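PDB 5FOF: leucyl-trna synthetase from Plasmodium knowlesi, which attaches leucine to tRNA(Leu) using ATP, this fragment being the editing domain that probably removes wrongly attached amino acids from the tRNA. Local coordinates for residues 88-97 with 209-217; 104-114 with 146-156. All blocks are in the same frame, centred on the assembly; numbering follows the deposited sequence.

Overall arrangement
From the N terminus, the chain passes through strands 33-40 and 76-83 before the 3-10 segment 88-91 and strand 94-97, which open interaction 1. Strand 102-108 follows directly and opens interaction 2. Helix 128-134 and strand 137-141 come next, and segment 146-156 closes interaction 2 after 31 intervening residues. The chain then runs through strands 170-175, 183-185 and 194-198. Segment 209-217, carrying strand 211-213, closes interaction 1 after 111 intervening residues. Interaction 2 is therefore nested inside interaction 1. Their centres lie about 23 Å apart. Both reach the same mixed sheet: interaction 1 pairs two strands, and interaction 2 ties the end of helix 143-151 and the turn after it to strand 102-108 and the loop that follows.

Interaction 1: 88-97 with 209-217; sequences TAYGQNYTFV and AIVPCVSSD
The side chain of N93 donates from ND2 to S215 OG at 2.7 Å, with the hydroxyl tilted from the amide plane. CG of N93 lies between its backbone N and carbonyl carbon (chi1 59°), which turns the amide toward S215. N93 N also makes a weak bond to C213 O. Beyond it the strands pair antiparallel. C213 N donates to Y94 O at 3.1 Å. F96 N meets V211 O at 2.8 Å, almost straight at 175°, and V211 N returns a bond to F96 O.

C213 CB sits over one face of the F96 ring, a CH-pi contact 3.8 Å from the centroid. Its SG approaches that ring obliquely and lies at the edge of the Y94 ring. T95 and P212 point to the other face of the sheet, where T95 CG2 touches I210 CG2 at 3.6 Å. V214 CG2 packs on T88, whose OG1 bonds to K85 O. T88 slides past D217, whose carboxylate is held by S252 and C253. N93 and Y94 both face C213, which makes a classic beta bulge. T88 ends a threonine-rich segment and 214-217 begins an Asp-bearing one, consistent with those that line the editing pocket in relatives.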
loop_
_atom_site.group_PDB
_atom_site.type_symbol
_atom_site.label_atom_id
_atom_site.label_comp_id
_atom_site.label_asym_id
_atom_site.label_seq_id
_atom_site.Cartn_x
_atom_site.Cartn_y
_atom_site.Cartn_z
ATOM N N THR A 88 -3.953 -12.244 -0.988
ATOM C CA THR A 88 -3.765 -12.252 0.470
ATOM C C THR A 88 -4.422 -11.057 1.169
ATOM O O THR A 88 -4.412 -10.992 2.394
ATOM C CB THR A 88 -2.263 -12.307 0.864
ATOM O OG1 THR A 88 -1.574 -11.148 0.373
ATOM C CG2 THR A 88 -1.617 -13.541 0.297
ATOM N N ALA A 89 -4.984 -10.117 0.413
ATOM C CA ALA A 89 -5.528 -8.889 0.994
ATOM C C ALA A 89 -6.603 -9.094 2.075
ATOM O O ALA A 89 -6.772 -8.229 2.949
ATOM C CB ALA A 89 -6.083 -8.004 -0.105
ATOM N N TYR A 90 -7.336 -10.206 2.007
ATOM C CA TYR A 90 -8.241 -10.599 3.086
ATOM C C TYR A 90 -7.510 -10.634 4.421
ATOM O O TYR A 90 -8.046 -10.194 5.446
ATOM C CB TYR A 90 -8.877 -11.967 2.817
ATOM C CG TYR A 90 -10.076 -12.240 3.693
ATOM C CD1 TYR A 90 -11.239 -11.476 3.553
ATOM C CD2 TYR A 90 -10.055 -13.246 4.665
ATOM C CE1 TYR A 90 -12.341 -11.701 4.352
ATOM C CE2 TYR A 90 -11.150 -13.479 5.479
ATOM C CZ TYR A 90 -12.295 -12.702 5.318
ATOM O OH TYR A 90 -13.406 -12.906 6.104
ATOM N N GLY A 91 -6.278 -11.144 4.395
ATOM C CA GLY A 91 -5.436 -11.262 5.579
ATOM C C GLY A 91 -4.678 -10.029 6.019
ATOM O O GLY A 91 -3.938 -10.103 6.993
ATOM N N GLN A 92 -4.849 -8.899 5.340
ATOM C CA GLN A 92 -4.189 -7.644 5.751
ATOM C C GLN A 92 -4.516 -7.190 7.191
ATOM O O GLN A 92 -5.609 -6.695 7.452
ATOM C CB GLN A 92 -4.476 -6.486 4.758
ATOM C CG GLN A 92 -3.616 -5.265 5.058
ATOM C CD GLN A 92 -3.746 -4.109 4.090
ATOM O OE1 GLN A 92 -3.160 -3.049 4.317
ATOM N NE2 GLN A 92 -4.496 -4.288 3.020
ATOM N N ASN A 93 -3.544 -7.342 8.091
ATOM C CA ASN A 93 -3.617 -6.806 9.453
ATOM C C ASN A 93 -2.940 -5.440 9.695
ATOM O O ASN A 93 -3.297 -4.756 10.663
ATOM C CB ASN A 93 -3.118 -7.830 10.460
ATOM C CG ASN A 93 -1.681 -8.275 10.218
ATOM O OD1 ASN A 93 -1.151 -8.174 9.108
ATOM N ND2 ASN A 93 -1.069 -8.838 11.253
ATOM N N TYR A 94 -1.983 -5.028 8.849
ATOM C CA TYR A 94 -1.404 -3.663 8.937
ATOM C C TYR A 94 -1.109 -3.091 7.564
ATOM O O TYR A 94 -1.451 -3.688 6.564
ATOM C CB TYR A 94 -0.139 -3.665 9.811
ATOM C CG TYR A 94 -0.439 -4.024 11.237
ATOM C CD1 TYR A 94 -0.440 -5.343 11.655
ATOM C CD2 TYR A 94 -0.774 -3.042 12.151
ATOM C CE1 TYR A 94 -0.756 -5.668 12.953
ATOM C CE2 TYR A 94 -1.087 -3.356 13.449
ATOM C CZ TYR A 94 -1.081 -4.665 13.841
ATOM O OH TYR A 94 -1.397 -4.969 15.127
ATOM N N THR A 95 -0.508 -1.911 7.521
ATOM C CA THR A 95 0.029 -1.341 6.282
ATOM C C THR A 95 1.421 -0.758 6.542
ATOM O O THR A 95 1.610 -0.032 7.524
ATOM C CB THR A 95 -0.914 -0.255 5.746
ATOM O OG1 THR A 95 -2.127 -0.878 5.356
ATOM C CG2 THR A 95 -0.325 0.446 4.544
ATOM N N PHE A 96 2.377 -1.054 5.656
ATOM C CA PHE A 96 3.767 -0.675 5.891
ATOM C C PHE A 96 4.178 0.509 5.039
ATOM O O PHE A 96 3.872 0.572 3.849
ATOM C CB PHE A 96 4.721 -1.835 5.593
ATOM C CG PHE A 96 4.719 -2.949 6.621
ATOM C CD1 PHE A 96 4.812 -2.680 7.991
ATOM C CD2 PHE A 96 4.714 -4.280 6.200
ATOM C CE1 PHE A 96 4.833 -3.703 8.921
ATOM C CE2 PHE A 96 4.733 -5.312 7.119
ATOM C CZ PHE A 96 4.795 -5.015 8.489
ATOM N N VAL A 97 4.872 1.438 5.679
ATOM C CA VAL A 97 5.609 2.512 5.023
ATOM C C VAL A 97 7.066 2.508 5.527
ATOM O O VAL A 97 7.395 1.862 6.531
ATOM C CB VAL A 97 4.965 3.878 5.274
ATOM C CG1 VAL A 97 3.576 3.916 4.672
ATOM C CG2 VAL A 97 4.914 4.216 6.760
ATOM N N ALA A 209 5.593 2.218 -2.791
ATOM C CA ALA A 209 6.393 2.133 -1.575
ATOM C C ALA A 209 5.536 2.109 -0.295
ATOM O O ALA A 209 6.015 2.451 0.794
ATOM C CB ALA A 209 7.417 3.261 -1.539
ATOM N N ILE A 210 4.266 1.720 -0.466
ATOM C CA ILE A 210 3.348 1.425 0.606
ATOM C C ILE A 210 2.825 0.028 0.300
ATOM O O ILE A 210 2.406 -0.248 -0.827
ATOM C CB ILE A 210 2.202 2.444 0.633
ATOM C CG1 ILE A 210 2.789 3.865 0.622
ATOM C CG2 ILE A 210 1.323 2.218 1.862
ATOM C CD1 ILE A 210 1.785 4.983 0.785
ATOM N N VAL A 211 2.872 -0.859 1.284
ATOM C CA VAL A 211 2.624 -2.275 1.040
ATOM C C VAL A 211 1.714 -2.794 2.123
ATOM O O VAL A 211 1.870 -2.417 3.287
ATOM C CB VAL A 211 3.930 -3.102 1.050
ATOM C CG1 VAL A 211 3.679 -4.519 0.562
ATOM C CG2 VAL A 211 4.993 -2.433 0.190
ATOM N N PRO A 212 0.755 -3.650 1.752
ATOM C CA PRO A 212 -0.056 -4.289 2.777
ATOM C C PRO A 212 0.809 -5.220 3.591
ATOM O O PRO A 212 1.643 -5.904 3.022
ATOM C CB PRO A 212 -1.064 -5.125 1.969
ATOM C CG PRO A 212 -1.058 -4.534 0.606
ATOM C CD PRO A 212 0.332 -4.037 0.395
ATOM N N CYS A 213 0.604 -5.252 4.899
ATOM C CA CYS A 213 1.223 -6.250 5.761
ATOM C C CYS A 213 0.258 -7.401 5.864
ATOM O O CYS A 213 -0.886 -7.189 6.243
ATOM C CB CYS A 213 1.436 -5.671 7.144
ATOM S SG CYS A 213 1.889 -6.886 8.391
ATOM N N VAL A 214 0.685 -8.600 5.495
ATOM C CA VAL A 214 -0.102 -9.814 5.704
ATOM C C VAL A 214 0.784 -10.859 6.391
ATOM O O VAL A 214 1.428 -11.704 5.752
ATOM C CB VAL A 214 -0.675 -10.361 4.389
ATOM C CG1 VAL A 214 -1.648 -11.502 4.685
ATOM C CG2 VAL A 214 -1.355 -9.250 3.601
ATOM N N SER A 215 0.812 -10.790 7.714
ATOM C CA SER A 215 1.767 -11.546 8.504
ATOM C C SER A 215 1.514 -13.043 8.528
ATOM O O SER A 215 2.388 -13.790 8.964
ATOM C CB SER A 215 1.815 -11.001 9.932
ATOM O OG SER A 215 0.523 -10.931 10.522
ATOM N N SER A 216 0.335 -13.482 8.084
ATOM C CA SER A 216 0.059 -14.912 7.946
ATOM C C SER A 216 0.700 -15.540 6.700
ATOM O O SER A 216 1.146 -16.681 6.760
ATOM C CB SER A 216 -1.442 -15.178 7.929
ATOM O OG SER A 216 -2.079 -14.509 6.846
ATOM N N ASP A 217 0.729 -14.799 5.589
ATOM C CA ASP A 217 1.105 -15.333 4.276
ATOM C C ASP A 217 2.352 -14.661 3.707
ATOM O O ASP A 217 2.591 -14.744 2.501
ATOM C CB ASP A 217 -0.051 -15.143 3.285
ATOM C CG ASP A 217 -1.373 -15.673 3.806
ATOM O OD1 ASP A 217 -1.371 -16.733 4.472
ATOM O OD2 ASP A 217 -2.430 -15.036 3.536
#

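Interaction 2: 104-114 with 146-156; sequences YVTLGFNKQRL and LYNLAYQGVIP
The F109 ring lies against the backbone of 153-156. Its CG stands beside the backbone N (chi1 -51°), which carries the ring toward that backbone. F109 CB is 3.7 Å from V154 O, and CG stays near the same oxygen. F109 CD2 is 3.1 Å from G153 O, which sits at the ring edge, near its plane. F109 CE2 passes P156 N at 3.5 Å. At the tip, F109 CZ packs on P156 CB at 3.7 Å. One face of the ring carries R113 CD, offset toward the rim.

Two backbone bonds hold 109-113 against the turn. F109 N donates to V154 O at 2.7 Å, nearly straight at 174°. R113 N donates to G153 O at 3.0 Å. G153 has positive phi and is the C-prime residue of a Schellman motif: V154 N bonds to L149 O and G153 N to A150 O. The same turn that ends the helix thus presents carbonyls to 109-113. Further back, L146 CD2 meets T106 CG2 at 3.9 Å. The L146 and Y104 side chains cross at about a right angle, CD1 of L146 resting on CB of Y104.

Strand 102-108 pairs with strand 137-141 in the sheet. V154 packs on F326 of strand 325-328, and P156 on I131 of helix 128-134.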
loop_
_atom_site.group_PDB
_atom_site.type_symbol
_atom_site.label_atom_id
_atom_site.label_comp_id
_atom_site.label_asym_id
_atom_site.label_seq_id
_atom_site.Cartn_x
_atom_site.Cartn_y
_atom_site.Cartn_z
ATOM N N TYR A 104 4.406 11.484 -0.732
ATOM C CA TYR A 104 3.840 12.671 -1.375
ATOM C C TYR A 104 2.321 12.582 -1.380
ATOM O O TYR A 104 1.754 11.520 -1.643
ATOM C CB TYR A 104 4.395 12.812 -2.801
ATOM C CG TYR A 104 5.843 13.260 -2.826
ATOM C CD1 TYR A 104 6.878 12.382 -2.481
ATOM C CD2 TYR A 104 6.183 14.574 -3.155
ATOM C CE1 TYR A 104 8.199 12.799 -2.468
ATOM C CE2 TYR A 104 7.504 14.997 -3.161
ATOM C CZ TYR A 104 8.510 14.105 -2.821
ATOM O OH TYR A 104 9.830 14.524 -2.823
ATOM N N VAL A 105 1.666 13.699 -1.092
ATOM C CA VAL A 105 0.221 13.741 -0.920
ATOM C C VAL A 105 -0.342 14.565 -2.053
ATOM O O VAL A 105 0.071 15.708 -2.263
ATOM C CB VAL A 105 -0.146 14.342 0.447
ATOM C CG1 VAL A 105 -1.649 14.414 0.633
ATOM C CG2 VAL A 105 0.479 13.502 1.551
ATOM N N THR A 106 -1.268 13.983 -2.799
ATOM C CA THR A 106 -1.798 14.625 -4.007
ATOM C C THR A 106 -3.292 14.375 -4.098
ATOM O O THR A 106 -3.880 13.769 -3.215
ATOM C CB THR A 106 -1.032 14.152 -5.288
ATOM O OG1 THR A 106 -1.481 14.875 -6.447
ATOM C CG2 THR A 106 -1.190 12.654 -5.541
ATOM N N LEU A 107 -3.902 14.881 -5.152
ATOM C CA LEU A 107 -5.302 14.647 -5.440
ATOM C C LEU A 107 -5.400 13.822 -6.711
ATOM O O LEU A 107 -4.669 14.062 -7.661
ATOM C CB LEU A 107 -5.999 15.980 -5.656
ATOM C CG LEU A 107 -6.120 16.862 -4.419
ATOM C CD1 LEU A 107 -6.495 18.279 -4.802
ATOM C CD2 LEU A 107 -7.157 16.289 -3.466
ATOM N N GLY A 108 -6.310 12.855 -6.726
ATOM C CA GLY A 108 -6.558 12.037 -7.915
ATOM C C GLY A 108 -7.980 11.539 -8.009
ATOM O O GLY A 108 -8.843 11.906 -7.203
ATOM N N PHE A 109 -8.203 10.659 -8.980
ATOM C CA PHE A 109 -9.546 10.231 -9.368
ATOM C C PHE A 109 -9.888 8.914 -8.702
ATOM O O PHE A 109 -8.979 8.175 -8.304
ATOM C CB PHE A 109 -9.603 10.090 -10.873
ATOM C CG PHE A 109 -9.091 11.298 -11.614
ATOM C CD1 PHE A 109 -9.761 12.504 -11.544
ATOM C CD2 PHE A 109 -7.955 11.223 -12.380
ATOM C CE1 PHE A 109 -9.307 13.612 -12.238
ATOM C CE2 PHE A 109 -7.477 12.328 -13.075
ATOM C CZ PHE A 109 -8.159 13.524 -13.007
ATOM N N ASN A 110 -11.192 8.637 -8.578
ATOM C CA ASN A 110 -11.691 7.385 -7.966
ATOM C C ASN A 110 -11.556 6.164 -8.896
ATOM O O ASN A 110 -11.283 5.045 -8.438
ATOM C CB ASN A 110 -13.157 7.535 -7.530
ATOM C CG ASN A 110 -13.534 6.582 -6.409
ATOM O OD1 ASN A 110 -13.002 6.682 -5.302
ATOM N ND2 ASN A 110 -14.452 5.654 -6.682
ATOM N N LYS A 111 -11.772 6.409 -10.189
ATOM C CA LYS A 111 -11.590 5.455 -11.282
ATOM C C LYS A 111 -10.603 6.087 -12.271
ATOM O O LYS A 111 -10.531 7.304 -12.344
ATOM C CB LYS A 111 -12.960 5.248 -11.951
ATOM C CG LYS A 111 -13.030 4.183 -13.043
ATOM C CD LYS A 111 -14.171 4.438 -14.036
ATOM C CE LYS A 111 -13.908 3.746 -15.377
ATOM N NZ LYS A 111 -14.805 4.216 -16.474
ATOM N N GLN A 112 -9.847 5.280 -13.024
ATOM C CA GLN A 112 -8.885 5.791 -14.023
ATOM C C GLN A 112 -9.598 6.573 -15.129
ATOM O O GLN A 112 -10.541 6.071 -15.738
ATOM C CB GLN A 112 -8.068 4.653 -14.659
ATOM C CG GLN A 112 -7.132 3.933 -13.693
ATOM C CD GLN A 112 -6.315 2.793 -14.318
ATOM O OE1 GLN A 112 -5.751 2.935 -15.408
ATOM N NE2 GLN A 112 -6.239 1.656 -13.614
ATOM N N ARG A 113 -9.149 7.801 -15.373
ATOM C CA ARG A 113 -9.759 8.689 -16.357
ATOM C C ARG A 113 -8.822 8.756 -17.543
ATOM O O ARG A 113 -7.719 9.265 -17.427
ATOM C CB ARG A 113 -10.001 10.089 -15.771
ATOM C CG ARG A 113 -11.190 10.156 -14.809
ATOM C CD ARG A 113 -11.595 11.580 -14.447
ATOM N NE ARG A 113 -11.839 12.401 -15.634
ATOM C CZ ARG A 113 -12.111 13.707 -15.623
ATOM N NH1 ARG A 113 -12.215 14.387 -14.478
ATOM N NH2 ARG A 113 -12.294 14.336 -16.780
ATOM N N LEU A 114 -9.272 8.242 -18.683
ATOM C CA LEU A 114 -8.410 7.997 -19.828
ATOM C C LEU A 114 -8.630 9.041 -20.930
ATOM O O LEU A 114 -8.921 8.689 -22.073
ATOM C CB LEU A 114 -8.644 6.567 -20.343
ATOM C CG LEU A 114 -8.479 5.448 -19.296
ATOM C CD1 LEU A 114 -9.080 4.136 -19.792
ATOM C CD2 LEU A 114 -7.012 5.272 -18.913
ATOM N N LEU A 146 4.326 8.689 -8.908
ATOM C CA LEU A 146 3.474 9.820 -9.279
ATOM C C LEU A 146 3.265 9.979 -10.765
ATOM O O LEU A 146 2.128 10.003 -11.220
ATOM C CB LEU A 146 4.024 11.132 -8.705
ATOM C CG LEU A 146 3.779 11.386 -7.211
ATOM C CD1 LEU A 146 4.647 12.547 -6.734
ATOM C CD2 LEU A 146 2.306 11.659 -6.917
ATOM N N TYR A 147 4.349 10.108 -11.522
ATOM C CA TYR A 147 4.213 10.347 -12.950
ATOM C C TYR A 147 3.618 9.126 -13.636
ATOM O O TYR A 147 2.772 9.246 -14.527
ATOM C CB TYR A 147 5.524 10.865 -13.591
ATOM C CG TYR A 147 5.571 12.380 -13.532
ATOM C CD1 TYR A 147 4.617 13.139 -14.227
ATOM C CD2 TYR A 147 6.510 13.056 -12.758
ATOM C CE1 TYR A 147 4.606 14.516 -14.169
ATOM C CE2 TYR A 147 6.506 14.453 -12.689
ATOM C CZ TYR A 147 5.547 15.175 -13.397
ATOM O OH TYR A 147 5.508 16.557 -13.368
ATOM N N ASN A 148 4.001 7.951 -13.155
ATOM C CA ASN A 148 3.358 6.717 -13.592
ATOM C C ASN A 148 1.846 6.719 -13.346
ATOM O O ASN A 148 1.089 6.359 -14.229
ATOM C CB ASN A 148 4.040 5.505 -12.947
ATOM C CG ASN A 148 5.391 5.217 -13.565
ATOM O OD1 ASN A 148 5.537 5.258 -14.781
ATOM N ND2 ASN A 148 6.383 4.920 -12.735
ATOM N N LEU A 149 1.426 7.148 -12.158
ATOM C CA LEU A 149 0.011 7.246 -11.829
ATOM C C LEU A 149 -0.714 8.250 -12.755
ATOM O O LEU A 149 -1.844 8.000 -13.211
ATOM C CB LEU A 149 -0.174 7.629 -10.359
ATOM C CG LEU A 149 0.174 6.590 -9.291
ATOM C CD1 LEU A 149 0.078 7.195 -7.889
ATOM C CD2 LEU A 149 -0.743 5.398 -9.385
ATOM N N ALA A 150 -0.055 9.373 -13.039
ATOM C CA ALA A 150 -0.609 10.396 -13.930
ATOM C C ALA A 150 -0.788 9.902 -15.384
ATOM O O ALA A 150 -1.840 10.165 -16.016
ATOM C CB ALA A 150 0.258 11.655 -13.890
ATOM N N TYR A 151 0.227 9.191 -15.891
ATOM C CA TYR A 151 0.158 8.565 -17.216
ATOM C C TYR A 151 -0.813 7.377 -17.316
ATOM O O TYR A 151 -1.255 7.047 -18.419
ATOM C CB TYR A 151 1.547 8.162 -17.722
ATOM C CG TYR A 151 2.421 9.347 -18.068
ATOM C CD1 TYR A 151 1.995 10.310 -18.979
ATOM C CD2 TYR A 151 3.680 9.503 -17.498
ATOM C CE1 TYR A 151 2.793 11.395 -19.301
ATOM C CE2 TYR A 151 4.481 10.589 -17.811
ATOM C CZ TYR A 151 4.036 11.533 -18.715
ATOM O OH TYR A 151 4.832 12.619 -19.041
ATOM N N GLN A 152 -1.142 6.745 -16.189
ATOM C CA GLN A 152 -2.200 5.723 -16.162
ATOM C C GLN A 152 -3.571 6.283 -15.738
ATOM O O GLN A 152 -4.495 5.522 -15.431
ATOM C CB GLN A 152 -1.757 4.537 -15.305
ATOM C CG GLN A 152 -0.615 3.787 -15.978
ATOM C CD GLN A 152 0.093 2.810 -15.067
ATOM O OE1 GLN A 152 0.042 1.592 -15.279
ATOM N NE2 GLN A 152 0.762 3.330 -14.048
ATOM N N GLY A 153 -3.690 7.615 -15.728
ATOM C CA GLY A 153 -4.952 8.299 -15.522
ATOM C C GLY A 153 -5.508 8.399 -14.116
ATOM O O GLY A 153 -6.653 8.844 -13.965
ATOM N N VAL A 154 -4.724 8.019 -13.099
ATOM C CA VAL A 154 -5.199 8.013 -11.696
ATOM C C VAL A 154 -5.149 9.400 -11.062
ATOM O O VAL A 154 -5.960 9.691 -10.182
ATOM C CB VAL A 154 -4.432 7.010 -10.790
ATOM C CG1 VAL A 154 -4.970 7.002 -9.354
ATOM C CG2 VAL A 154 -4.532 5.606 -11.353
ATOM N N ILE A 155 -4.197 10.232 -11.490
ATOM C CA ILE A 155 -4.087 11.618 -11.033
ATOM C C ILE A 155 -3.954 12.560 -12.212
ATOM O O ILE A 155 -3.397 12.183 -13.257
ATOM C CB ILE A 155 -2.894 11.828 -10.063
ATOM C CG1 ILE A 155 -1.533 11.683 -10.761
ATOM C CG2 ILE A 155 -2.985 10.854 -8.896
ATOM C CD1 ILE A 155 -0.336 11.737 -9.822
ATOM N N PRO A 156 -4.438 13.811 -12.049
ATOM C CA PRO A 156 -4.263 14.828 -13.091
ATOM C C PRO A 156 -2.872 15.433 -13.073
ATOM O O PRO A 156 -2.128 15.259 -12.103
ATOM C CB PRO A 156 -5.278 15.895 -12.691
ATOM C CG PRO A 156 -5.312 15.828 -11.198
ATOM C CD PRO A 156 -5.010 14.398 -10.819
#